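Local coordinates for protein Bd3459 (Bdellovibrio bacteriovorus, PDB 5CEC) that probably cleaves peptidoglycan peptides as a serine endopeptidase of the S13 D-Ala-D-Ala carboxypeptidase family and is bound by the ankyrin-repeat immunity protein Bd3460, at residues S72-T77 with Y315-S320; D87-T92 with K431-T436; N119-L124 with F145-L150; T242-M247 with D257-N262. The protein carries 1 engineered substitution. All blocks are in the same frame, centred on the assembly; numbering follows the deposited sequence.

Contact 1. Residues S72-T77 with Y315-S320; sequences SKVVTT and YSLDKS
Leu317 meets Val74 with CD2 and Thr77 with both methyls. The tight part of the contact is small. Leu317 CD2 lies 3.9 Å from Val74 CG1 and 4.0 Å from Thr77 CG2. The second branch, Leu317 CD1, also reaches Thr77 CG2, at 4.1 Å. One leucine end thus packs against two residues three positions apart on helix 72-84. The leucine and valine side chains cross at about a right angle.

Thr77 divides its two branches between two tasks. With CG2 anti to the backbone N, the methyl group faces the leucine. The hydroxyl turns back along its own helix, and Thr77 OG1 donates to Lys73 O over 2.7 Å. That bond comes from the opposite face of the carbonyl plane to the bond from Thr77 N, so two donors grip one oxygen. Asn248 also bonds to the hydroxyl.

The other side of 315-320 is looser. Lys319 is exposed and fully extended, and Tyr315 is partly exposed. Neither reaches 72-77. On helix 72-84, Lys73 turns to other partners, and its NZ bonds to Ser70, Asn253 and Ser290. The contact therefore packs helix 307-322 against helix 72-84, at whose start lies the SxxK pair, Ser70 being the probable nucleophile, as in penicillin-binding proteins.

Contact 2. Residues D87-T92 with K431-T436; sequences DYRFKT and KYSYLT
Arg89 CG stands anti to the carbonyl carbon (chi1 -66°), and the chain then runs extended from CG to NE. This carries the guanidinium to Tyr432. Tyr432 CB lies over one face of the Arg89 guanidinium, 3.6 Å above its plane and offset toward the rim. The tyrosine chi1 of -60° turns the ring beyond it. Arg89 NH2 approaches Tyr432 CD2 to 3.6 Å. The guanidinium and ring planes are 74° apart and meet obliquely, so the groups do not stack. The far end of the ring leads away from the arginine.

Ser433 lies at the guanidinium edge, near its plane. Ser433 OG is 4.2 Å from Arg89 NH1, and the two are not bonded. Their polar partners lie outside the pair. Arg89 NH1 makes a salt bridge to Asp430 and a hydrogen bond to Ser237 O. Ser433 OG bonds to Met236 O and Asp430 N. Asp430 OD1 thus takes both the Arg89 salt bridge and the Tyr432 N-H.

The contact joins the approach to strand 91-98 with the chain leading into strand 436-437. Both strands belong to the six-stranded mixed sheet, where strand 231-236 lies between them.

Contact 3. Residues N119-L124 with F145-L150; sequences NMSYFL and FLLAWL. With SO4 (sulfate ion), chain E.
Trp149 NE1 donates to O3 of a sulfate ion over 2.9 Å, with an N-H...O angle of 137°. The oxygen lies at the indole edge, near its plane. The sulfate probably comes from the crystallisation liquor. Arg118 also bonds to it, and the same arginine bonds to Tyr122 OH.

The six-membered ring of Trp149 fits against helix 118-130. Trp149 CZ3 comes within 3.5 Å of Ser121 CB. Further along that ring, Trp149 CZ2 lies 3.7 Å from Tyr122 CE1. The planes of the Tyr122 ring and the Trp149 six-membered ring are 78° apart and their centroids 5.8 Å apart. Their approach is oblique. Trp149 CG is anti to the backbone N (chi1 -161°), which helps bring the indole to the helix.

Ser121 also borders Leu147, and Ser121 OG is 3.6 Å from Leu147 CD1. This is packing, since the hydroxyl spends its bond on Gly117 O one turn back.

The contact therefore joins helix 118-130 to the loop after strand 135-141 by largely apolar touching. The polar atoms bond to partners outside the pair: Gly117, Arg118 and the sulfate. In this crystal Trp149 and Arg118 share that ion, and no physiological role follows.

Contact 4. Residues T242-M247 with D257-N262; sequences TILKRM and DNLYWN. With SO4 (sulfate ion), chain D.
Apolar packing carries the contact, and it converges on one methyl group. Leu259 CD1 lies 3.8 Å from Leu244 CD2 and 4.2 Å from Met247 SD. Leu244 and Met247 are three positions apart, so they offer neighbouring points on one side of helix 240-250. Both cross the leucine side chain at a slant. Leu244 touches with its CD2 branch. In Met247, CG and SD both run out extended (chi1 176°, chi2 -175°), which brings SD to Leu259. The bend at chi3 then turns CE aside. The nearest CA atoms, of Leu244 and Leu259, are 9.6 Å apart, so side-chain ends fill the gap.

Ionic bonding lies on another face of helix 240-250. Arg246 binds a sulfate ion, probably from the crystallisation liquor, with two N-H groups. Arg246 NH1 reaches sulfate O2 over 3.0 Å, nearly straight at 178°. Arg246 NH2 reaches sulfate O3 over 2.9 Å. The sulfate S lies in the Arg246 guanidinium plane, at its NH1-NH2 edge. The NE of the same arginine makes a salt bridge to Glu152.

Polar side chains of 257-262 pair with residues outside the two segments. Asp257 bonds to Ser290 and Thr161, and Asn262 OD1 accepts from Arg112.

Helices 240-250 and 253-262 are consecutive helices joined by a short link. The link holds Ser251, and Asn253 follows. These residues are consistent with the (S/Y)xN motif of penicillin-binding proteins, next to the SxxK helix.

Contacts 1 and 4 form one core, with centres about 12 Å apart. Met247 and Leu244 of contact 4 touch Thr77 of contact 1, so helix 72-84 is packed by both. Contact 2 is the only partly buried one, and it gathers charge and aromatic groups at the sheet. Contact 3 is buried but includes a sulfate, as contact 4 does on another face of its helix. Contacts 2 and 3 meet where Phe123 packs against Ser433 and Tyr434. Phe90 joins contact 2 to contact 4 through Ile243 and Leu259. Leu146 joins contact 3 to contact 4 at Asn258. Methyl packing thus dominates in the helical core, with aromatic and polar groups nearer the sheet.

Contact 1. Residues S72-T77 with Y315-S320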
# COMPACT_ATOMS: atom_id res chain seq x y z
N SER A 72 9.74 3.86 -4.39
CA SER A 72 9.73 5.11 -5.14
C SER A 72 8.81 6.17 -4.53
O SER A 72 9.04 7.36 -4.62
CB SER A 72 9.24 4.88 -6.57
OG SER A 72 10.12 4.11 -7.33
N LYS A 73 7.68 5.70 -3.97
CA LYS A 73 6.69 6.65 -3.40
C LYS A 73 7.24 7.45 -2.23
O LYS A 73 6.75 8.54 -1.98
CB LYS A 73 5.39 5.92 -3.06
CG LYS A 73 4.72 5.25 -4.24
CD LYS A 73 3.36 4.69 -3.88
CE LYS A 73 2.61 4.18 -5.09
NZ LYS A 73 3.19 2.95 -5.67
N VAL A 74 8.25 6.93 -1.55
CA VAL A 74 8.87 7.71 -0.48
C VAL A 74 9.66 8.89 -1.07
O VAL A 74 9.72 9.97 -0.48
CB VAL A 74 9.76 6.85 0.43
CG1 VAL A 74 10.33 7.70 1.54
CG2 VAL A 74 8.98 5.69 1.04
N VAL A 75 10.26 8.69 -2.24
CA VAL A 75 10.97 9.77 -2.93
C VAL A 75 9.97 10.83 -3.39
O VAL A 75 10.17 12.04 -3.19
CB VAL A 75 11.78 9.24 -4.11
CG1 VAL A 75 12.62 10.35 -4.71
CG2 VAL A 75 12.74 8.12 -3.66
N THR A 76 8.86 10.38 -3.96
CA THR A 76 7.78 11.32 -4.35
C THR A 76 7.24 12.09 -3.12
O THR A 76 6.95 13.28 -3.22
CB THR A 76 6.68 10.55 -5.07
OG1 THR A 76 7.29 9.85 -6.18
CG2 THR A 76 5.57 11.45 -5.55
N THR A 77 7.14 11.39 -1.99
CA THR A 77 6.71 11.98 -0.71
C THR A 77 7.66 13.11 -0.33
O THR A 77 7.22 14.20 0.01
CB THR A 77 6.64 10.90 0.37
OG1 THR A 77 5.62 9.97 0.01
CG2 THR A 77 6.29 11.44 1.69
N TYR A 315 16.55 10.46 5.51
CA TYR A 315 17.13 11.51 6.35
C TYR A 315 16.51 12.86 6.04
O TYR A 315 16.08 13.61 6.95
CB TYR A 315 18.63 11.59 6.12
CG TYR A 315 19.26 12.70 6.89
CD1 TYR A 315 19.30 13.99 6.39
CD2 TYR A 315 19.78 12.46 8.15
CE1 TYR A 315 19.87 15.01 7.10
CE2 TYR A 315 20.33 13.48 8.89
CZ TYR A 315 20.39 14.77 8.38
OH TYR A 315 20.92 15.80 9.06
N SER A 316 16.41 13.17 4.76
CA SER A 316 15.87 14.45 4.30
C SER A 316 14.38 14.60 4.57
O SER A 316 13.92 15.69 4.93
CB SER A 316 16.20 14.69 2.82
OG SER A 316 17.59 14.82 2.62
N LEU A 317 13.60 13.52 4.37
CA LEU A 317 12.19 13.55 4.65
C LEU A 317 11.95 13.77 6.13
O LEU A 317 11.08 14.58 6.52
CB LEU A 317 11.55 12.24 4.16
CG LEU A 317 10.05 12.10 4.43
CD1 LEU A 317 9.23 13.24 3.83
CD2 LEU A 317 9.57 10.78 3.86
N ASP A 318 12.66 13.02 6.96
CA ASP A 318 12.55 13.17 8.40
C ASP A 318 12.87 14.62 8.81
O ASP A 318 12.15 15.21 9.64
CB ASP A 318 13.47 12.17 9.11
CG ASP A 318 12.90 11.61 10.40
OD1 ASP A 318 11.76 11.94 10.80
OD2 ASP A 318 13.64 10.81 11.03
N LYS A 319 13.90 15.19 8.22
CA LYS A 319 14.33 16.55 8.57
C LYS A 319 13.24 17.55 8.22
O LYS A 319 12.87 18.39 9.05
CB LYS A 319 15.62 16.93 7.85
CG LYS A 319 16.12 18.33 8.22
CD LYS A 319 17.41 18.61 7.49
CE LYS A 319 17.91 20.00 7.78
NZ LYS A 319 19.15 20.32 7.03
N SER A 320 12.68 17.43 7.01
CA SER A 320 11.64 18.35 6.57
C SER A 320 10.36 18.21 7.41
O SER A 320 9.72 19.21 7.77
CB SER A 320 11.35 18.15 5.08
OG SER A 320 12.50 18.50 4.29

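Contact 2. Residues D87-T92 with K431-T436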
# COMPACT_ATOMS: atom_id res chain seq x y z
N ASP A 87 1.52 20.58 5.42
CA ASP A 87 0.22 21.15 5.76
C ASP A 87 -0.48 21.78 4.57
O ASP A 87 -1.55 22.38 4.71
CB ASP A 87 0.41 22.14 6.89
CG ASP A 87 0.96 21.49 8.15
OD1 ASP A 87 0.31 20.55 8.63
OD2 ASP A 87 2.02 21.93 8.66
N TYR A 88 0.10 21.63 3.38
CA TYR A 88 -0.50 22.21 2.16
C TYR A 88 -1.88 21.57 1.92
O TYR A 88 -2.03 20.35 2.09
CB TYR A 88 0.39 21.92 0.95
CG TYR A 88 -0.14 22.45 -0.35
CD1 TYR A 88 0.01 23.78 -0.69
CD2 TYR A 88 -0.82 21.61 -1.25
CE1 TYR A 88 -0.48 24.28 -1.88
CE2 TYR A 88 -1.29 22.10 -2.45
CZ TYR A 88 -1.14 23.44 -2.76
OH TYR A 88 -1.62 23.94 -3.95
N ARG A 89 -2.84 22.37 1.48
CA ARG A 89 -4.12 21.86 1.02
C ARG A 89 -4.39 22.27 -0.43
O ARG A 89 -4.06 23.38 -0.84
CB ARG A 89 -5.24 22.36 1.93
CG ARG A 89 -5.17 21.82 3.34
CD ARG A 89 -6.08 22.55 4.28
NE ARG A 89 -6.02 22.05 5.64
CZ ARG A 89 -6.87 21.17 6.18
NH1 ARG A 89 -7.79 20.56 5.45
NH2 ARG A 89 -6.72 20.84 7.45
N PHE A 90 -4.96 21.34 -1.19
CA PHE A 90 -5.37 21.59 -2.55
C PHE A 90 -6.70 22.30 -2.47
O PHE A 90 -7.67 21.75 -1.95
CB PHE A 90 -5.49 20.26 -3.29
CG PHE A 90 -4.15 19.59 -3.49
CD1 PHE A 90 -3.60 18.75 -2.52
CD2 PHE A 90 -3.41 19.83 -4.64
CE1 PHE A 90 -2.35 18.18 -2.70
CE2 PHE A 90 -2.14 19.27 -4.81
CZ PHE A 90 -1.62 18.43 -3.85
N LYS A 91 -6.74 23.52 -3.00
CA LYS A 91 -7.90 24.43 -2.81
C LYS A 91 -8.72 24.46 -4.09
O LYS A 91 -8.50 25.30 -4.97
CB LYS A 91 -7.41 25.81 -2.40
CG LYS A 91 -6.62 25.78 -1.11
CD LYS A 91 -5.98 27.13 -0.81
CE LYS A 91 -4.79 27.00 0.11
NZ LYS A 91 -3.70 26.10 -0.41
N THR A 92 -9.65 23.50 -4.23
CA THR A 92 -10.54 23.45 -5.39
C THR A 92 -11.58 24.56 -5.19
O THR A 92 -12.14 24.70 -4.11
CB THR A 92 -11.22 22.08 -5.49
OG1 THR A 92 -10.21 21.07 -5.58
CG2 THR A 92 -12.13 21.98 -6.69
N LYS A 431 -12.09 18.23 8.83
CA LYS A 431 -13.00 19.24 9.38
C LYS A 431 -12.76 20.67 8.88
O LYS A 431 -13.56 21.56 9.16
CB LYS A 431 -13.01 19.16 10.91
CG LYS A 431 -11.77 19.73 11.59
CD LYS A 431 -11.84 19.64 13.11
CE LYS A 431 -11.60 18.24 13.63
NZ LYS A 431 -11.75 18.15 15.11
N TYR A 432 -11.70 20.90 8.09
CA TYR A 432 -11.48 22.21 7.44
C TYR A 432 -11.82 22.22 5.96
O TYR A 432 -11.62 23.22 5.28
CB TYR A 432 -10.06 22.73 7.71
CG TYR A 432 -9.81 22.91 9.18
CD1 TYR A 432 -10.26 24.05 9.86
CD2 TYR A 432 -9.16 21.92 9.92
CE1 TYR A 432 -10.05 24.20 11.22
CE2 TYR A 432 -8.93 22.08 11.28
CZ TYR A 432 -9.39 23.21 11.92
OH TYR A 432 -9.17 23.36 13.27
N SER A 433 -12.40 21.10 5.48
CA SER A 433 -12.73 20.96 4.07
C SER A 433 -14.10 21.47 3.68
O SER A 433 -14.42 21.52 2.50
CB SER A 433 -12.63 19.49 3.64
OG SER A 433 -11.30 19.00 3.81
N TYR A 434 -14.91 21.87 4.66
CA TYR A 434 -16.25 22.35 4.37
C TYR A 434 -16.21 23.48 3.34
O TYR A 434 -15.30 24.32 3.35
CB TYR A 434 -16.94 22.84 5.62
CG TYR A 434 -17.18 21.76 6.66
CD1 TYR A 434 -18.15 20.79 6.45
CD2 TYR A 434 -16.48 21.74 7.87
CE1 TYR A 434 -18.42 19.84 7.40
CE2 TYR A 434 -16.75 20.77 8.82
CZ TYR A 434 -17.71 19.81 8.57
OH TYR A 434 -18.01 18.86 9.50
N LEU A 435 -17.19 23.51 2.45
CA LEU A 435 -17.27 24.57 1.46
C LEU A 435 -17.43 25.89 2.15
O LEU A 435 -18.38 26.07 2.91
CB LEU A 435 -18.48 24.45 0.58
CG LEU A 435 -18.50 23.71 -0.70
CD1 LEU A 435 -19.87 23.84 -1.37
CD2 LEU A 435 -17.39 24.19 -1.63
N THR A 436 -16.57 26.83 1.81
CA THR A 436 -16.54 28.11 2.51
C THR A 436 -16.26 29.22 1.50
O THR A 436 -15.54 29.01 0.52
CB THR A 436 -15.45 28.07 3.57
OG1 THR A 436 -15.60 26.85 4.32
CG2 THR A 436 -15.59 29.24 4.51

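Contact 3. Residues N119-L124 with F145-L150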
# COMPACT_ATOMS: atom_id res chain seq x y z
N ASN A 119 -14.94 9.53 -3.01
CA ASN A 119 -15.24 9.97 -1.64
C ASN A 119 -15.21 11.48 -1.50
O ASN A 119 -16.07 12.07 -0.81
CB ASN A 119 -14.33 9.26 -0.66
CG ASN A 119 -14.64 7.79 -0.56
OD1 ASN A 119 -15.80 7.44 -0.61
ND2 ASN A 119 -13.64 6.95 -0.46
N MET A 120 -14.25 12.16 -2.15
CA MET A 120 -14.30 13.62 -2.18
C MET A 120 -15.57 14.15 -2.88
O MET A 120 -16.13 15.16 -2.48
CB MET A 120 -13.02 14.21 -2.76
CG MET A 120 -12.97 15.70 -2.61
SD MET A 120 -12.99 16.23 -0.90
CE MET A 120 -11.78 17.53 -0.88
N SER A 121 -16.01 13.43 -3.90
CA SER A 121 -17.22 13.81 -4.63
C SER A 121 -18.44 13.68 -3.72
O SER A 121 -19.29 14.57 -3.70
CB SER A 121 -17.42 12.95 -5.88
OG SER A 121 -16.43 13.23 -6.85
N TYR A 122 -18.51 12.59 -2.96
CA TYR A 122 -19.59 12.43 -1.99
C TYR A 122 -19.60 13.55 -0.97
O TYR A 122 -20.66 14.07 -0.63
CB TYR A 122 -19.47 11.10 -1.24
CG TYR A 122 -19.76 9.82 -2.03
CD1 TYR A 122 -20.29 9.83 -3.33
CD2 TYR A 122 -19.50 8.60 -1.44
CE1 TYR A 122 -20.55 8.66 -4.01
CE2 TYR A 122 -19.75 7.42 -2.11
CZ TYR A 122 -20.28 7.45 -3.38
OH TYR A 122 -20.52 6.26 -4.00
N PHE A 123 -18.43 13.93 -0.49
CA PHE A 123 -18.33 15.05 0.45
C PHE A 123 -18.77 16.35 -0.20
O PHE A 123 -19.52 17.13 0.39
CB PHE A 123 -16.93 15.17 1.01
CG PHE A 123 -16.77 16.27 2.03
CD1 PHE A 123 -17.37 16.17 3.30
CD2 PHE A 123 -16.09 17.42 1.72
CE1 PHE A 123 -17.26 17.20 4.22
CE2 PHE A 123 -15.98 18.45 2.65
CZ PHE A 123 -16.57 18.34 3.89
N LEU A 124 -18.33 16.59 -1.43
CA LEU A 124 -18.74 17.80 -2.12
C LEU A 124 -20.27 17.85 -2.30
O LEU A 124 -20.88 18.91 -2.12
CB LEU A 124 -18.04 17.94 -3.47
CG LEU A 124 -18.49 19.10 -4.37
CD1 LEU A 124 -18.43 20.42 -3.61
CD2 LEU A 124 -17.68 19.16 -5.64
N PHE A 145 -8.99 20.27 -12.83
CA PHE A 145 -9.93 19.46 -12.06
C PHE A 145 -9.72 18.00 -12.44
O PHE A 145 -10.21 17.53 -13.47
CB PHE A 145 -11.38 19.88 -12.30
CG PHE A 145 -12.38 19.03 -11.54
CD1 PHE A 145 -12.24 18.85 -10.17
CD2 PHE A 145 -13.40 18.35 -12.22
CE1 PHE A 145 -13.16 18.05 -9.48
CE2 PHE A 145 -14.30 17.56 -11.53
CZ PHE A 145 -14.18 17.39 -10.17
N LEU A 146 -8.92 17.33 -11.63
CA LEU A 146 -8.64 15.92 -11.82
C LEU A 146 -9.66 15.13 -11.05
O LEU A 146 -9.87 15.36 -9.86
CB LEU A 146 -7.24 15.56 -11.39
CG LEU A 146 -6.13 16.46 -11.95
CD1 LEU A 146 -4.79 16.10 -11.32
CD2 LEU A 146 -6.08 16.40 -13.48
N LEU A 147 -10.37 14.25 -11.74
CA LEU A 147 -11.41 13.43 -11.15
C LEU A 147 -11.24 12.02 -11.66
O LEU A 147 -11.30 11.77 -12.90
CB LEU A 147 -12.80 13.95 -11.53
CG LEU A 147 -13.97 13.14 -11.03
CD1 LEU A 147 -14.09 13.21 -9.52
CD2 LEU A 147 -15.25 13.63 -11.69
N ALA A 148 -11.00 11.09 -10.74
CA ALA A 148 -10.87 9.65 -11.05
C ALA A 148 -11.68 8.94 -10.00
O ALA A 148 -11.29 8.87 -8.84
CB ALA A 148 -9.43 9.20 -10.96
N TRP A 149 -12.82 8.40 -10.41
CA TRP A 149 -13.75 7.88 -9.45
C TRP A 149 -13.12 6.86 -8.50
O TRP A 149 -13.33 6.93 -7.28
CB TRP A 149 -14.95 7.27 -10.16
CG TRP A 149 -16.14 7.10 -9.32
CD1 TRP A 149 -16.72 5.93 -8.93
CD2 TRP A 149 -16.94 8.14 -8.76
NE1 TRP A 149 -17.82 6.18 -8.15
CE2 TRP A 149 -17.99 7.53 -8.04
CE3 TRP A 149 -16.89 9.53 -8.80
CZ2 TRP A 149 -18.96 8.26 -7.35
CZ3 TRP A 149 -17.87 10.25 -8.13
CH2 TRP A 149 -18.89 9.62 -7.42
N LEU A 150 -12.34 5.95 -9.06
CA LEU A 150 -11.72 4.86 -8.31
C LEU A 150 -10.31 5.21 -7.77
O LEU A 150 -9.51 4.32 -7.48
CB LEU A 150 -11.72 3.56 -9.13
CG LEU A 150 -13.10 3.07 -9.56
CD1 LEU A 150 -12.94 1.82 -10.40
CD2 LEU A 150 -14.05 2.82 -8.39
S SO4 E . -20.95 3.23 -7.93
O1 SO4 E . -20.43 2.43 -6.79
O2 SO4 E . -21.28 2.36 -9.08
O3 SO4 E . -20.09 4.38 -8.26
O4 SO4 E . -22.25 3.89 -7.55

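Contact 4. Residues T242-M247 with D257-N262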
# COMPACT_ATOMS: atom_id res chain seq x y z
N THR A 242 -1.86 13.96 5.09
CA THR A 242 -2.94 12.97 5.09
C THR A 242 -3.02 12.23 3.74
O THR A 242 -3.21 11.01 3.68
CB THR A 242 -4.27 13.62 5.44
OG1 THR A 242 -4.13 14.28 6.70
CG2 THR A 242 -5.43 12.64 5.45
N ILE A 243 -2.95 13.00 2.68
CA ILE A 243 -2.94 12.43 1.32
C ILE A 243 -1.77 11.46 1.16
O ILE A 243 -1.90 10.35 0.62
CB ILE A 243 -2.91 13.55 0.25
CG1 ILE A 243 -4.21 14.36 0.34
CG2 ILE A 243 -2.68 12.95 -1.16
CD1 ILE A 243 -4.16 15.63 -0.48
N LEU A 244 -0.60 11.90 1.63
CA LEU A 244 0.61 11.07 1.60
C LEU A 244 0.47 9.81 2.45
O LEU A 244 0.82 8.71 2.03
CB LEU A 244 1.84 11.87 2.03
CG LEU A 244 2.21 13.00 1.08
CD1 LEU A 244 3.20 13.92 1.75
CD2 LEU A 244 2.78 12.52 -0.24
N LYS A 245 -0.10 9.97 3.65
CA LYS A 245 -0.36 8.81 4.52
C LYS A 245 -1.24 7.79 3.80
O LYS A 245 -0.94 6.58 3.82
CB LYS A 245 -1.02 9.25 5.82
CG LYS A 245 -1.24 8.15 6.84
CD LYS A 245 -0.01 7.79 7.62
CE LYS A 245 -0.27 6.58 8.51
NZ LYS A 245 0.87 6.24 9.40
N ARG A 246 -2.33 8.26 3.19
CA ARG A 246 -3.21 7.34 2.45
C ARG A 246 -2.42 6.64 1.33
O ARG A 246 -2.47 5.42 1.18
CB ARG A 246 -4.39 8.09 1.88
CG ARG A 246 -5.40 7.23 1.15
CD ARG A 246 -6.02 6.16 2.03
NE ARG A 246 -7.24 5.63 1.44
CZ ARG A 246 -7.84 4.51 1.84
NH1 ARG A 246 -7.30 3.68 2.73
NH2 ARG A 246 -8.99 4.20 1.28
N MET A 247 -1.65 7.44 0.58
CA MET A 247 -0.86 6.89 -0.54
C MET A 247 0.09 5.80 -0.06
O MET A 247 0.22 4.74 -0.69
CB MET A 247 -0.08 8.01 -1.19
CG MET A 247 0.84 7.54 -2.29
SD MET A 247 1.87 8.88 -2.97
CE MET A 247 3.03 9.14 -1.67
N ASP A 257 1.57 9.04 -8.92
CA ASP A 257 1.84 9.47 -10.28
C ASP A 257 1.32 10.89 -10.51
O ASP A 257 1.98 11.70 -11.14
CB ASP A 257 1.28 8.48 -11.32
CG ASP A 257 2.05 7.20 -11.35
OD1 ASP A 257 3.30 7.26 -11.22
OD2 ASP A 257 1.44 6.14 -11.56
N ASN A 258 0.16 11.22 -9.93
CA ASN A 258 -0.36 12.55 -10.09
C ASN A 258 0.43 13.60 -9.33
O ASN A 258 0.58 14.70 -9.83
CB ASN A 258 -1.86 12.61 -9.81
CG ASN A 258 -2.66 12.17 -11.01
OD1 ASN A 258 -2.83 12.95 -11.95
ND2 ASN A 258 -3.06 10.90 -11.04
N LEU A 259 0.92 13.26 -8.14
CA LEU A 259 1.80 14.20 -7.44
C LEU A 259 3.04 14.48 -8.30
O LEU A 259 3.45 15.62 -8.44
CB LEU A 259 2.22 13.67 -6.08
CG LEU A 259 1.18 13.78 -4.97
CD1 LEU A 259 1.60 12.98 -3.77
CD2 LEU A 259 0.89 15.23 -4.59
N TYR A 260 3.65 13.43 -8.86
CA TYR A 260 4.87 13.56 -9.65
C TYR A 260 4.63 14.41 -10.88
O TYR A 260 5.43 15.30 -11.19
CB TYR A 260 5.34 12.17 -10.00
CG TYR A 260 6.60 11.99 -10.76
CD1 TYR A 260 6.59 11.91 -12.15
CD2 TYR A 260 7.81 11.82 -10.11
CE1 TYR A 260 7.74 11.66 -12.87
CE2 TYR A 260 8.99 11.60 -10.83
CZ TYR A 260 8.95 11.51 -12.19
OH TYR A 260 10.11 11.25 -12.85
N TRP A 261 3.51 14.20 -11.56
CA TRP A 261 3.19 15.04 -12.71
C TRP A 261 2.86 16.47 -12.31
O TRP A 261 3.30 17.42 -12.96
CB TRP A 261 2.03 14.44 -13.51
CG TRP A 261 2.32 13.11 -14.10
CD1 TRP A 261 3.52 12.63 -14.56
CD2 TRP A 261 1.37 12.05 -14.29
NE1 TRP A 261 3.36 11.36 -15.06
CE2 TRP A 261 2.06 10.97 -14.87
CE3 TRP A 261 0.01 11.90 -14.02
CZ2 TRP A 261 1.43 9.77 -15.19
CZ3 TRP A 261 -0.61 10.68 -14.32
CH2 TRP A 261 0.10 9.65 -14.91
N ASN A 262 2.11 16.63 -11.23
CA ASN A 262 1.80 17.96 -10.72
C ASN A 262 3.05 18.81 -10.47
O ASN A 262 3.01 20.00 -10.69
CB ASN A 262 1.04 17.91 -9.38
CG ASN A 262 -0.42 17.51 -9.51
OD1 ASN A 262 -0.96 17.32 -10.61
ND2 ASN A 262 -1.06 17.41 -8.37
S SO4 D . -9.98 0.94 2.86
O1 SO4 D . -10.79 -0.03 3.64
O2 SO4 D . -8.68 1.17 3.54
O3 SO4 D . -10.69 2.22 2.62
O4 SO4 D . -9.65 0.30 1.56